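Local coordinates for protein putative hydrolase (Agrobacterium vitis, PDB 3LLC) that probably removes fatty acyl groups from proteins as a thioesterase of the alpha/beta hydrolase family, and may also cleave acyl-glucuronide esters, at residues H12-V16 against A98-F103; A55-D59 against A69-D73; G87-W92 against A188-D192; P147-L153 against H224-L228. All blocks are in the same frame, centred on the assembly; numbering follows the deposited sequence.

Contact 1 of 4, residues H12-V16 against A98-F103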
loop_
_atom_site.group_PDB
_atom_site.type_symbol
_atom_site.label_atom_id
_atom_site.label_comp_id
_atom_site.label_asym_id
_atom_site.label_seq_id
_atom_site.Cartn_x
_atom_site.Cartn_y
_atom_site.Cartn_z
ATOM N N HIS A 12 9.380 15.849 6.891
ATOM C CA HIS A 12 10.613 15.536 6.142
ATOM C C HIS A 12 10.367 15.573 4.632
ATOM O O HIS A 12 9.265 15.285 4.180
ATOM C CB HIS A 12 11.096 14.108 6.513
ATOM C CG HIS A 12 11.605 13.986 7.915
ATOM N ND1 HIS A 12 12.934 14.146 8.236
ATOM C CD2 HIS A 12 10.963 13.745 9.085
ATOM C CE1 HIS A 12 13.088 14.037 9.546
ATOM N NE2 HIS A 12 11.912 13.782 10.085
ATOM N N ALA A 13 11.398 15.872 3.850
ATOM C CA ALA A 13 11.357 15.708 2.374
ATOM C C ALA A 13 12.509 14.799 1.943
ATOM O O ALA A 13 13.655 15.058 2.332
ATOM C CB ALA A 13 11.497 17.063 1.684
ATOM N N ILE A 14 12.214 13.792 1.148
ATOM C CA ILE A 14 13.205 12.805 0.703
ATOM C C ILE A 14 13.322 12.794 -0.819
ATOM O O ILE A 14 12.321 12.606 -1.523
ATOM C CB ILE A 14 12.824 11.388 1.211
ATOM C CG1 ILE A 14 12.828 11.340 2.751
ATOM C CG2 ILE A 14 13.750 10.297 0.585
ATOM C CD1 ILE A 14 11.472 11.101 3.388
ATOM N N THR A 15 14.539 12.936 -1.336
ATOM C CA THR A 15 14.765 12.876 -2.778
ATOM C C THR A 15 14.857 11.413 -3.238
ATOM O O THR A 15 15.592 10.624 -2.655
ATOM C CB THR A 15 16.025 13.625 -3.175
ATOM O OG1 THR A 15 15.951 14.975 -2.691
ATOM C CG2 THR A 15 16.205 13.661 -4.697
ATOM N N VAL A 16 14.087 11.069 -4.270
ATOM C CA VAL A 16 14.036 9.712 -4.826
ATOM C C VAL A 16 14.330 9.800 -6.315
ATOM O O VAL A 16 13.779 10.648 -7.012
ATOM C CB VAL A 16 12.665 9.050 -4.580
ATOM C CG1 VAL A 16 12.645 7.582 -5.119
ATOM C CG2 VAL A 16 12.259 9.100 -3.084
ATOM N N ALA A 98 12.750 3.910 -0.514
ATOM C CA ALA A 98 13.594 5.055 -0.184
ATOM C C ALA A 98 13.220 5.700 1.166
ATOM O O ALA A 98 14.083 6.165 1.917
ATOM C CB ALA A 98 13.581 6.118 -1.316
ATOM N N VAL A 99 11.928 5.761 1.449
ATOM C CA VAL A 99 11.463 6.343 2.705
ATOM C C VAL A 99 11.912 5.430 3.866
ATOM O O VAL A 99 12.492 5.901 4.858
ATOM C CB VAL A 99 9.944 6.526 2.685
ATOM C CG1 VAL A 99 9.420 6.781 4.120
ATOM C CG2 VAL A 99 9.593 7.678 1.722
ATOM N N LEU A 100 11.712 4.119 3.707
ATOM C CA LEU A 100 12.175 3.177 4.727
ATOM C C LEU A 100 13.694 3.259 4.941
ATOM O O LEU A 100 14.149 3.284 6.099
ATOM C CB LEU A 100 11.711 1.745 4.415
ATOM C CG LEU A 100 11.861 0.710 5.534
ATOM C CD1 LEU A 100 10.788 0.890 6.601
ATOM C CD2 LEU A 100 11.790 -0.668 4.939
ATOM N N ASP A 101 14.483 3.331 3.861
ATOM C CA ASP A 101 15.939 3.423 3.968
ATOM C C ASP A 101 16.441 4.762 4.535
ATOM O O ASP A 101 17.572 4.855 5.052
ATOM C CB ASP A 101 16.608 3.170 2.612
ATOM C CG ASP A 101 16.420 1.710 2.104
ATOM O OD1 ASP A 101 16.003 0.820 2.898
ATOM O OD2 ASP A 101 16.699 1.456 0.902
ATOM N N HIS A 102 15.612 5.802 4.448
ATOM C CA HIS A 102 15.983 7.109 5.006
ATOM C C HIS A 102 15.923 7.062 6.546
ATOM O O HIS A 102 16.782 7.589 7.206
ATOM C CB HIS A 102 15.058 8.199 4.453
ATOM C CG HIS A 102 15.407 9.593 4.894
ATOM N ND1 HIS A 102 16.389 10.347 4.280
ATOM C CD2 HIS A 102 14.894 10.375 5.877
ATOM C CE1 HIS A 102 16.488 11.520 4.889
ATOM N NE2 HIS A 102 15.579 11.570 5.847
ATOM N N PHE A 103 14.877 6.446 7.092
ATOM C CA PHE A 103 14.622 6.413 8.533
ATOM C C PHE A 103 15.174 5.173 9.238
ATOM O O PHE A 103 15.467 5.233 10.428
ATOM C CB PHE A 103 13.115 6.536 8.769
ATOM C CG PHE A 103 12.559 7.882 8.360
ATOM C CD1 PHE A 103 12.887 9.012 9.100
ATOM C CD2 PHE A 103 11.738 8.018 7.256
ATOM C CE1 PHE A 103 12.396 10.262 8.737
ATOM C CE2 PHE A 103 11.240 9.258 6.895
ATOM C CZ PHE A 103 11.567 10.380 7.640
HETATM O O HOH W 1 15.093 14.229 6.788
#
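The outermost strand of the central sheet, 9-16, carries His12, Ile14 and Val16, which pack on Ala98, Val99, His102 and Phe103 of helix 89-103. At one end of the contact, Phe103 points the edge of its ring at a face of His12. The two planes are nearly perpendicular, at 88°, and the ring centroids lie 4.9 Å apart, a T-shaped pair. Phe103 CZ comes within 3.6 Å of His12 CG. The His12 ring leans beside its own backbone N (chi1 -69°), which presents that face to the helix.

Ile14 fills the middle of the contact. Its CG1 sits over the centre of the His102 ring in a CH-pi contact, 3.8 Å from the ring centroid. CD1 turns away from that ring and meets Phe103 CE2 at 4.0 Å and Val99 CG2. In the alpha/beta hydrolase fold, helices cover both faces of a mostly parallel sheet; here the helix reaches the antiparallel edge of that sheet. The strand and helix segments run at 120° to each other, their axes 9.2 Å apart at closest. The neighbouring strand 23-30 is hydrogen-bonded to 9-16 through backbone pairs such as Ile14 with Ile25, and its Ala27 also touches Ile14.

No direct hydrogen bond joins the two segments. Water 1 makes the polar link, lying 2.6 Å from His12 ND1 and 2.9 Å from His102 NE2. It bridges the two imidazoles. It sits in the plane of the His12 ring, at its edge. At the other end, Val16 CG2 meets Ala98 CB at 3.7 Å.

Contact 2 of 4, residues A55-D59 against A69-D73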
loop_
_atom_site.group_PDB
_atom_site.type_symbol
_atom_site.label_atom_id
_atom_site.label_comp_id
_atom_site.label_asym_id
_atom_site.label_seq_id
_atom_site.Cartn_x
_atom_site.Cartn_y
_atom_site.Cartn_z
ATOM N N ALA A 55 -5.143 6.283 7.709
ATOM C CA ALA A 55 -3.752 6.700 7.971
ATOM C C ALA A 55 -3.618 7.410 9.307
ATOM O O ALA A 55 -2.699 7.099 10.101
ATOM C CB ALA A 55 -3.186 7.575 6.826
ATOM N N LEU A 56 -4.538 8.358 9.582
ATOM C CA LEU A 56 -4.515 9.096 10.837
ATOM C C LEU A 56 -4.758 8.180 12.044
ATOM O O LEU A 56 -4.182 8.416 13.130
ATOM C CB LEU A 56 -5.558 10.243 10.853
ATOM C CG LEU A 56 -5.286 11.467 9.966
ATOM C CD1 LEU A 56 -6.506 12.468 10.028
ATOM C CD2 LEU A 56 -3.986 12.178 10.366
ATOM N N GLU A 57 -5.634 7.176 11.861
ATOM C CA GLU A 57 -5.927 6.203 12.911
ATOM C C GLU A 57 -4.715 5.328 13.239
ATOM O O GLU A 57 -4.462 5.048 14.431
ATOM C CB GLU A 57 -7.150 5.337 12.569
ATOM C CG GLU A 57 -8.478 6.137 12.677
ATOM C CD GLU A 57 -8.943 6.445 14.086
ATOM O OE1 GLU A 57 -8.468 5.851 15.088
ATOM O OE2 GLU A 57 -9.858 7.282 14.213
HETATM N N MSE A 58 -3.999 4.915 12.205
HETATM C CA MSE A 58 -2.728 4.133 12.382
HETATM C C MSE A 58 -1.755 4.968 13.217
HETATM O O MSE A 58 -1.235 4.492 14.202
HETATM C CB MSE A 58 -2.067 3.783 11.050
HETATM C CG MSE A 58 -0.851 2.815 11.179
HETATM SE SE MSE A 58 0.422 2.913 9.785
HETATM C CE MSE A 58 1.121 4.659 10.280
ATOM N N ASP A 59 -1.518 6.211 12.817
ATOM C CA ASP A 59 -0.670 7.128 13.590
ATOM C C ASP A 59 -1.113 7.314 15.056
ATOM O O ASP A 59 -0.262 7.312 15.968
ATOM C CB ASP A 59 -0.586 8.484 12.909
ATOM C CG ASP A 59 0.226 9.497 13.727
ATOM O OD1 ASP A 59 1.475 9.432 13.696
ATOM O OD2 ASP A 59 -0.382 10.339 14.416
ATOM N N ALA A 69 5.716 5.717 13.859
ATOM C CA ALA A 69 4.783 5.800 12.721
ATOM C C ALA A 69 5.385 6.603 11.568
ATOM O O ALA A 69 5.956 7.685 11.798
ATOM C CB ALA A 69 3.465 6.416 13.169
ATOM N N ILE A 70 5.293 6.061 10.350
ATOM C CA ILE A 70 5.722 6.750 9.117
ATOM C C ILE A 70 4.538 6.818 8.138
ATOM O O ILE A 70 3.925 5.803 7.838
ATOM C CB ILE A 70 6.910 6.075 8.426
ATOM C CG1 ILE A 70 8.161 6.125 9.301
ATOM C CG2 ILE A 70 7.206 6.726 7.051
ATOM C CD1 ILE A 70 9.299 5.233 8.832
ATOM N N ARG A 71 4.244 8.024 7.644
ATOM C CA ARG A 71 3.350 8.185 6.478
ATOM C C ARG A 71 4.075 9.009 5.433
ATOM O O ARG A 71 4.938 9.834 5.797
ATOM C CB ARG A 71 2.079 8.928 6.878
ATOM C CG ARG A 71 1.184 8.167 7.860
ATOM C CD ARG A 71 0.055 9.063 8.418
ATOM N NE ARG A 71 0.515 10.047 9.378
ATOM C CZ ARG A 71 0.046 11.283 9.508
ATOM N NH1 ARG A 71 -0.890 11.769 8.696
ATOM N NH2 ARG A 71 0.554 12.066 10.436
ATOM N N PHE A 72 3.756 8.773 4.155
ATOM C CA PHE A 72 4.305 9.573 3.050
ATOM C C PHE A 72 3.301 9.618 1.884
ATOM O O PHE A 72 2.398 8.782 1.812
ATOM C CB PHE A 72 5.641 9.009 2.583
ATOM C CG PHE A 72 5.518 7.680 1.907
ATOM C CD1 PHE A 72 5.384 6.513 2.663
ATOM C CD2 PHE A 72 5.487 7.577 0.513
ATOM C CE1 PHE A 72 5.219 5.290 2.051
ATOM C CE2 PHE A 72 5.338 6.334 -0.111
ATOM C CZ PHE A 72 5.200 5.188 0.678
ATOM N N ASP A 73 3.440 10.627 1.027
ATOM C CA ASP A 73 2.603 10.764 -0.192
ATOM C C ASP A 73 3.371 10.232 -1.398
ATOM O O ASP A 73 4.513 10.628 -1.659
ATOM C CB ASP A 73 2.194 12.215 -0.433
ATOM C CG ASP A 73 0.963 12.662 0.430
ATOM O OD1 ASP A 73 0.053 11.821 0.652
ATOM O OD2 ASP A 73 0.916 13.858 0.821
HETATM O O HOH W 2 2.727 9.589 11.189
#
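Arg71 reaches from strand 68-72 across to helix 53-65, where it meets Ala55, Leu56 and Asp59. The two elements belong to the beta-alpha-beta unit 39-43, 53-65, 68-72 of the alpha/beta hydrolase fold. Their axes run almost antiparallel, at 159°, as the chain returns from the helix into the sheet.

Arg71 has the most surface buried by the contact. Its aliphatic part lies against the helix, with CD 3.9 Å from Ala55 CB. The chain then bends at chi3 (-73°), which sets the guanidinium between Leu56 and Asp59. NH1 comes within 3.5 Å of Leu56 CD2 and is hydrogen-bonded to the backbone oxygen of Met50. Asp59 lies across the Arg71 side chain at about a right angle, and its carboxylate plane is turned 46° from the guanidinium. Asp59 OD1 and Arg71 NH2 are 4.3 Å apart, too far for a salt bridge. The opposite charges probably still attract each other. The stronger partner of Asp59 is Arg30, which forms a salt bridge with OD2.

Met58, a selenomethionine, and Ala69 make the apolar side of the contact. The Met58 chain bends at chi3 and brings its methyl CE to 4.1 Å from Ala69 CB. The same methyl lies near the Ile70 carbonyl oxygen. Trp42 of strand 39-43 also touches Met58. Ala69 CB in turn packs beside Asp59 OD1.

Water 2 closes the gap between the two charged groups. It lies at the edge of the guanidinium, in its plane, accepts from Arg71 NE at 2.9 Å and donates to Asp59 OD1 at 2.8 Å.

Contact 3 of 4, residues G87-W92 against A188-D192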
loop_
_atom_site.group_PDB
_atom_site.type_symbol
_atom_site.label_atom_id
_atom_site.label_comp_id
_atom_site.label_asym_id
_atom_site.label_seq_id
_atom_site.Cartn_x
_atom_site.Cartn_y
_atom_site.Cartn_z
ATOM N N GLY A 87 3.340 8.166 -12.717
ATOM C CA GLY A 87 3.295 7.126 -11.722
ATOM C C GLY A 87 3.147 5.693 -12.241
ATOM O O GLY A 87 2.423 5.429 -13.183
ATOM N N THR A 88 3.849 4.766 -11.594
ATOM C CA THR A 88 3.772 3.338 -11.895
ATOM C C THR A 88 3.996 2.597 -10.565
ATOM O O THR A 88 4.565 3.154 -9.604
ATOM C CB THR A 88 4.854 2.889 -12.921
ATOM O OG1 THR A 88 6.158 3.124 -12.356
ATOM C CG2 THR A 88 4.748 3.578 -14.345
ATOM N N ILE A 89 3.588 1.334 -10.500
ATOM C CA ILE A 89 3.902 0.492 -9.366
ATOM C C ILE A 89 5.423 0.508 -9.089
ATOM O O ILE A 89 5.820 0.650 -7.910
ATOM C CB ILE A 89 3.359 -0.943 -9.515
ATOM C CG1 ILE A 89 1.820 -0.970 -9.690
ATOM C CG2 ILE A 89 3.715 -1.796 -8.315
ATOM C CD1 ILE A 89 1.067 -0.441 -8.526
ATOM N N SER A 90 6.256 0.361 -10.121
ATOM C CA SER A 90 7.712 0.393 -9.902
ATOM C C SER A 90 8.196 1.692 -9.224
ATOM O O SER A 90 9.034 1.652 -8.297
ATOM C CB SER A 90 8.499 0.155 -11.189
ATOM O OG SER A 90 8.317 -1.167 -11.688
ATOM N N ARG A 91 7.720 2.854 -9.707
ATOM C CA ARG A 91 8.140 4.149 -9.140
ATOM C C ARG A 91 7.641 4.360 -7.709
ATOM O O ARG A 91 8.372 4.895 -6.850
ATOM C CB ARG A 91 7.698 5.338 -10.033
ATOM C CG ARG A 91 8.603 5.514 -11.234
ATOM C CD ARG A 91 8.043 6.441 -12.272
ATOM N NE ARG A 91 7.754 7.815 -11.844
ATOM C CZ ARG A 91 8.632 8.823 -11.801
ATOM N NH1 ARG A 91 9.924 8.645 -12.079
ATOM N NH2 ARG A 91 8.209 10.038 -11.454
ATOM N N TRP A 92 6.400 3.935 -7.439
ATOM C CA TRP A 92 5.801 4.109 -6.117
ATOM C C TRP A 92 6.425 3.142 -5.095
ATOM O O TRP A 92 6.640 3.507 -3.942
ATOM C CB TRP A 92 4.268 3.960 -6.199
ATOM C CG TRP A 92 3.624 5.135 -6.964
ATOM C CD1 TRP A 92 4.049 6.425 -6.963
ATOM C CD2 TRP A 92 2.429 5.114 -7.794
ATOM N NE1 TRP A 92 3.218 7.218 -7.741
ATOM C CE2 TRP A 92 2.218 6.444 -8.252
ATOM C CE3 TRP A 92 1.543 4.117 -8.193
ATOM C CZ2 TRP A 92 1.133 6.795 -9.080
ATOM C CZ3 TRP A 92 0.479 4.461 -9.038
ATOM C CH2 TRP A 92 0.299 5.784 -9.479
ATOM N N ALA A 188 1.391 3.103 -19.371
ATOM C CA ALA A 188 2.609 2.806 -18.561
ATOM C C ALA A 188 2.319 2.040 -17.271
ATOM O O ALA A 188 3.008 1.058 -16.953
ATOM C CB ALA A 188 3.441 4.098 -18.285
ATOM N N LEU A 189 1.281 2.441 -16.534
ATOM C CA LEU A 189 0.842 1.696 -15.363
ATOM C C LEU A 189 0.442 0.259 -15.700
ATOM O O LEU A 189 0.806 -0.669 -14.966
ATOM C CB LEU A 189 -0.346 2.401 -14.651
ATOM C CG LEU A 189 -0.890 1.713 -13.414
ATOM C CD1 LEU A 189 -0.199 2.207 -12.138
ATOM C CD2 LEU A 189 -2.437 1.862 -13.268
HETATM N N MSE A 190 -0.355 0.067 -16.746
HETATM C CA MSE A 190 -0.814 -1.282 -17.111
HETATM C C MSE A 190 0.400 -2.183 -17.510
HETATM O O MSE A 190 0.470 -3.324 -17.083
HETATM C CB MSE A 190 -1.815 -1.250 -18.286
HETATM C CG MSE A 190 -3.139 -0.447 -18.008
HETATM SE SE MSE A 190 -4.234 -1.188 -16.716
HETATM C CE MSE A 190 -4.590 -2.863 -17.623
ATOM N N GLU A 191 1.324 -1.645 -18.294
ATOM C CA GLU A 191 2.468 -2.447 -18.796
ATOM C C GLU A 191 3.391 -2.813 -17.610
ATOM O O GLU A 191 3.761 -3.964 -17.425
ATOM C CB GLU A 191 3.234 -1.684 -19.864
ATOM C CG GLU A 191 2.502 -1.567 -21.209
ATOM C CD GLU A 191 3.168 -0.647 -22.204
ATOM O OE1 GLU A 191 4.122 0.099 -21.874
ATOM O OE2 GLU A 191 2.698 -0.657 -23.348
ATOM N N ASP A 192 3.680 -1.832 -16.772
ATOM C CA ASP A 192 4.564 -2.034 -15.606
ATOM C C ASP A 192 3.916 -2.871 -14.501
ATOM O O ASP A 192 4.629 -3.501 -13.721
ATOM C CB ASP A 192 5.090 -0.672 -15.114
ATOM C CG ASP A 192 5.904 -0.766 -13.813
ATOM O OD1 ASP A 192 7.115 -1.007 -13.908
ATOM O OD2 ASP A 192 5.337 -0.611 -12.724
HETATM O O HOH W 3 2.681 -0.067 -12.898
#
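Asp192 of helix 187-195 grips the first turn of helix 89-103 with both carboxylate oxygens. Its CG is anti to the backbone N, which carries the carboxylate out to Ser90. OD2 accepts from Ser90 N at 2.9 Å, on the syn side and 21° out of the carboxylate plane. The bond is fairly straight, with an angle of 162° at the hydrogen. OD1 uses its syn lone pair to take the hydroxyl of Ser90, and the OG to OD1 distance is a short 2.5 Å. Ser90 OG lies beside its own backbone N. This places the hydroxyl next to the amide, and both meet the one carboxylate. Asn196 ND2 is a further partner of this hydroxyl.

Water 3 adds a third grip. It accepts from Ile89 N and donates to Leu189 O and to Asp192 OD2, the last at 2.7 Å.

Thr88 is wedged against helix 187-195. Its OG1 sits between backbone N and carbonyl carbon (chi1 62°) and accepts from Arg91 N at 3.1 Å. Its methyl CG2 lies 4.0 Å from Ala188 O, and its CB packs on Asp192 OD2. Leu189 supplies the apolar part. CD1 reaches 3.9 Å from Trp92 CZ3, the two side chains crossing at about a right angle, and also nears Thr88 CA. Gly87 CA and Thr88 O lie over one face of the Trp92 ring, whose NE1 is hydrogen-bonded to Ser75 O.

Thr88 is the N-cap of helix 89-103, and its OG1 makes the capping bond to Arg91 N; Asp192 takes another first-turn amide of the same helix.

Contact 4 of 4, residues P147-L153 against H224-L228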
loop_
_atom_site.group_PDB
_atom_site.type_symbol
_atom_site.label_atom_id
_atom_site.label_comp_id
_atom_site.label_asym_id
_atom_site.label_seq_id
_atom_site.Cartn_x
_atom_site.Cartn_y
_atom_site.Cartn_z
ATOM N N PRO A 147 -3.292 -6.706 -4.925
ATOM C CA PRO A 147 -2.165 -7.210 -5.742
ATOM C C PRO A 147 -2.590 -7.499 -7.170
ATOM O O PRO A 147 -3.683 -8.007 -7.400
ATOM C CB PRO A 147 -1.770 -8.531 -5.017
ATOM C CG PRO A 147 -3.039 -8.968 -4.302
ATOM C CD PRO A 147 -3.656 -7.627 -3.844
ATOM N N ASP A 148 -1.694 -7.221 -8.130
ATOM C CA ASP A 148 -1.873 -7.576 -9.531
ATOM C C ASP A 148 -3.198 -7.035 -10.090
ATOM O O ASP A 148 -3.780 -7.648 -10.976
ATOM C CB ASP A 148 -1.814 -9.091 -9.734
ATOM C CG ASP A 148 -0.534 -9.720 -9.119
ATOM O OD1 ASP A 148 0.399 -8.925 -8.788
ATOM O OD2 ASP A 148 -0.488 -10.979 -9.006
ATOM N N PHE A 149 -3.627 -5.867 -9.606
ATOM C CA PHE A 149 -4.933 -5.352 -10.045
ATOM C C PHE A 149 -4.981 -5.064 -11.543
ATOM O O PHE A 149 -6.044 -5.211 -12.183
ATOM C CB PHE A 149 -5.453 -4.178 -9.159
ATOM C CG PHE A 149 -4.812 -2.830 -9.404
ATOM C CD1 PHE A 149 -5.107 -2.074 -10.517
ATOM C CD2 PHE A 149 -3.975 -2.262 -8.429
ATOM C CE1 PHE A 149 -4.530 -0.811 -10.686
ATOM C CE2 PHE A 149 -3.406 -1.003 -8.613
ATOM C CZ PHE A 149 -3.686 -0.292 -9.717
ATOM N N THR A 150 -3.856 -4.645 -12.135
ATOM C CA THR A 150 -3.843 -4.300 -13.567
ATOM C C THR A 150 -4.136 -5.524 -14.432
ATOM O O THR A 150 -4.966 -5.459 -15.329
ATOM C CB THR A 150 -2.513 -3.611 -13.998
ATOM O OG1 THR A 150 -1.413 -4.502 -13.732
ATOM C CG2 THR A 150 -2.313 -2.286 -13.242
ATOM N N SER A 151 -3.501 -6.670 -14.142
ATOM C CA SER A 151 -3.685 -7.848 -14.945
ATOM C C SER A 151 -4.931 -8.663 -14.540
ATOM O O SER A 151 -5.558 -9.324 -15.401
ATOM C CB SER A 151 -2.434 -8.770 -14.892
ATOM O OG SER A 151 -2.139 -9.165 -13.566
ATOM N N ASP A 152 -5.276 -8.638 -13.275
ATOM C CA ASP A 152 -6.302 -9.561 -12.738
ATOM C C ASP A 152 -7.689 -8.933 -12.604
ATOM O O ASP A 152 -8.660 -9.652 -12.717
ATOM C CB ASP A 152 -5.897 -10.134 -11.380
ATOM C CG ASP A 152 -4.656 -11.032 -11.450
ATOM O OD1 ASP A 152 -3.938 -11.012 -12.474
ATOM O OD2 ASP A 152 -4.394 -11.716 -10.429
ATOM N N LEU A 153 -7.762 -7.631 -12.319
ATOM C CA LEU A 153 -9.049 -6.939 -12.119
ATOM C C LEU A 153 -9.407 -5.991 -13.272
ATOM O O LEU A 153 -10.590 -5.878 -13.617
ATOM C CB LEU A 153 -9.074 -6.202 -10.783
ATOM C CG LEU A 153 -8.839 -7.041 -9.515
ATOM C CD1 LEU A 153 -8.877 -6.186 -8.229
ATOM C CD2 LEU A 153 -9.846 -8.249 -9.485
ATOM N N HIS A 224 -10.767 -12.073 -4.375
ATOM C CA HIS A 224 -9.367 -11.685 -4.621
ATOM C C HIS A 224 -8.513 -11.910 -3.356
ATOM O O HIS A 224 -7.317 -12.299 -3.464
ATOM C CB HIS A 224 -9.291 -10.228 -5.067
ATOM C CG HIS A 224 -8.043 -9.867 -5.812
ATOM N ND1 HIS A 224 -7.709 -10.437 -7.028
ATOM C CD2 HIS A 224 -7.066 -8.970 -5.529
ATOM C CE1 HIS A 224 -6.565 -9.910 -7.451
ATOM N NE2 HIS A 224 -6.151 -9.021 -6.559
ATOM N N ALA A 225 -9.099 -11.697 -2.174
ATOM C CA ALA A 225 -8.410 -11.933 -0.891
ATOM C C ALA A 225 -8.186 -13.436 -0.662
ATOM O O ALA A 225 -7.129 -13.839 -0.182
ATOM C CB ALA A 225 -9.181 -11.296 0.315
ATOM N N LEU A 226 -9.175 -14.263 -1.021
ATOM C CA LEU A 226 -9.045 -15.729 -0.969
ATOM C C LEU A 226 -7.950 -16.199 -1.934
ATOM O O LEU A 226 -7.174 -17.092 -1.594
ATOM C CB LEU A 226 -10.390 -16.419 -1.264
ATOM C CG LEU A 226 -11.426 -16.324 -0.118
ATOM C CD1 LEU A 226 -12.841 -16.739 -0.635
ATOM C CD2 LEU A 226 -11.021 -17.178 1.108
ATOM N N LYS A 227 -7.874 -15.591 -3.126
ATOM C CA LYS A 227 -6.780 -15.886 -4.078
ATOM C C LYS A 227 -5.392 -15.536 -3.467
ATOM O O LYS A 227 -4.441 -16.346 -3.535
ATOM C CB LYS A 227 -6.974 -15.110 -5.393
ATOM C CG LYS A 227 -5.919 -15.435 -6.464
ATOM C CD LYS A 227 -6.163 -14.630 -7.793
ATOM C CE LYS A 227 -5.137 -14.961 -8.871
ATOM N NZ LYS A 227 -5.517 -14.377 -10.187
ATOM N N LEU A 228 -5.280 -14.373 -2.842
ATOM C CA LEU A 228 -4.013 -13.996 -2.170
ATOM C C LEU A 228 -3.602 -15.013 -1.080
ATOM O O LEU A 228 -2.428 -15.397 -0.994
ATOM C CB LEU A 228 -4.101 -12.581 -1.584
ATOM C CG LEU A 228 -2.908 -12.086 -0.746
ATOM C CD1 LEU A 228 -1.587 -12.180 -1.568
ATOM C CD2 LEU A 228 -3.147 -10.645 -0.170
#
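His224 of helix 222-230 hydrogen-bonds to the carbonyl of Pro147, where strand 136-143 of the alpha/beta hydrolase fold has given way to helix 149-154. This is the tight part of the contact. NE2 donates to Pro147 O at 2.8 Å, with an N-H...O angle of 153°. The oxygen lies almost in the imidazole plane, and the donor lies in the carbonyl plane. The bond therefore fixes the rotation of the ring and shows that NE2 carries a proton.

Leu153 covers one face of the same ring. Its CD1 stands over the centre, 4.3 Å from the centroid, in a CH-pi contact, while Asp152 CB touches the edge near CE1. Pro147 CG also packs near NE2, at 3.8 Å.

The packing is looser elsewhere. Pro147 CG and Leu228 CD1 are 4.5 Å apart, and the axes of the two helix segments come no closer than 13.1 Å. Toward the partly exposed side, Lys227 reaches across to Asp152 with a fully extended chain. Asp152 is held from several directions: Ser151 OG donates to OD1, which also pairs with Arg197. Lys227 NZ meets Asp152 OD2 from above the carboxylate plane, in a salt bridge of 2.9 Å.

How the contacts relate
Contacts 1 and 2 lie at the antiparallel end of the main sheet, their centres about 15 Å apart. They pack helices 89-103 and 53-65 on opposite faces of strand 68-72: Ile70 and Phe72 face the former, Ala69 and Arg71 the latter. Along the chain, contact 2 is nested inside the loop closed by contact 1. Contact 3 uses the start of helix 89-103 and contact 1 its end. Contacts 3 and 4 have centres about 16 Å apart and touch where Met190 and Leu189 meet Thr150; their segments alternate along the chain. Together they tie helices 187-195, 149-154 and 222-230. The centres of contacts 1 and 4 are about 29 Å apart, across the centre of the chain.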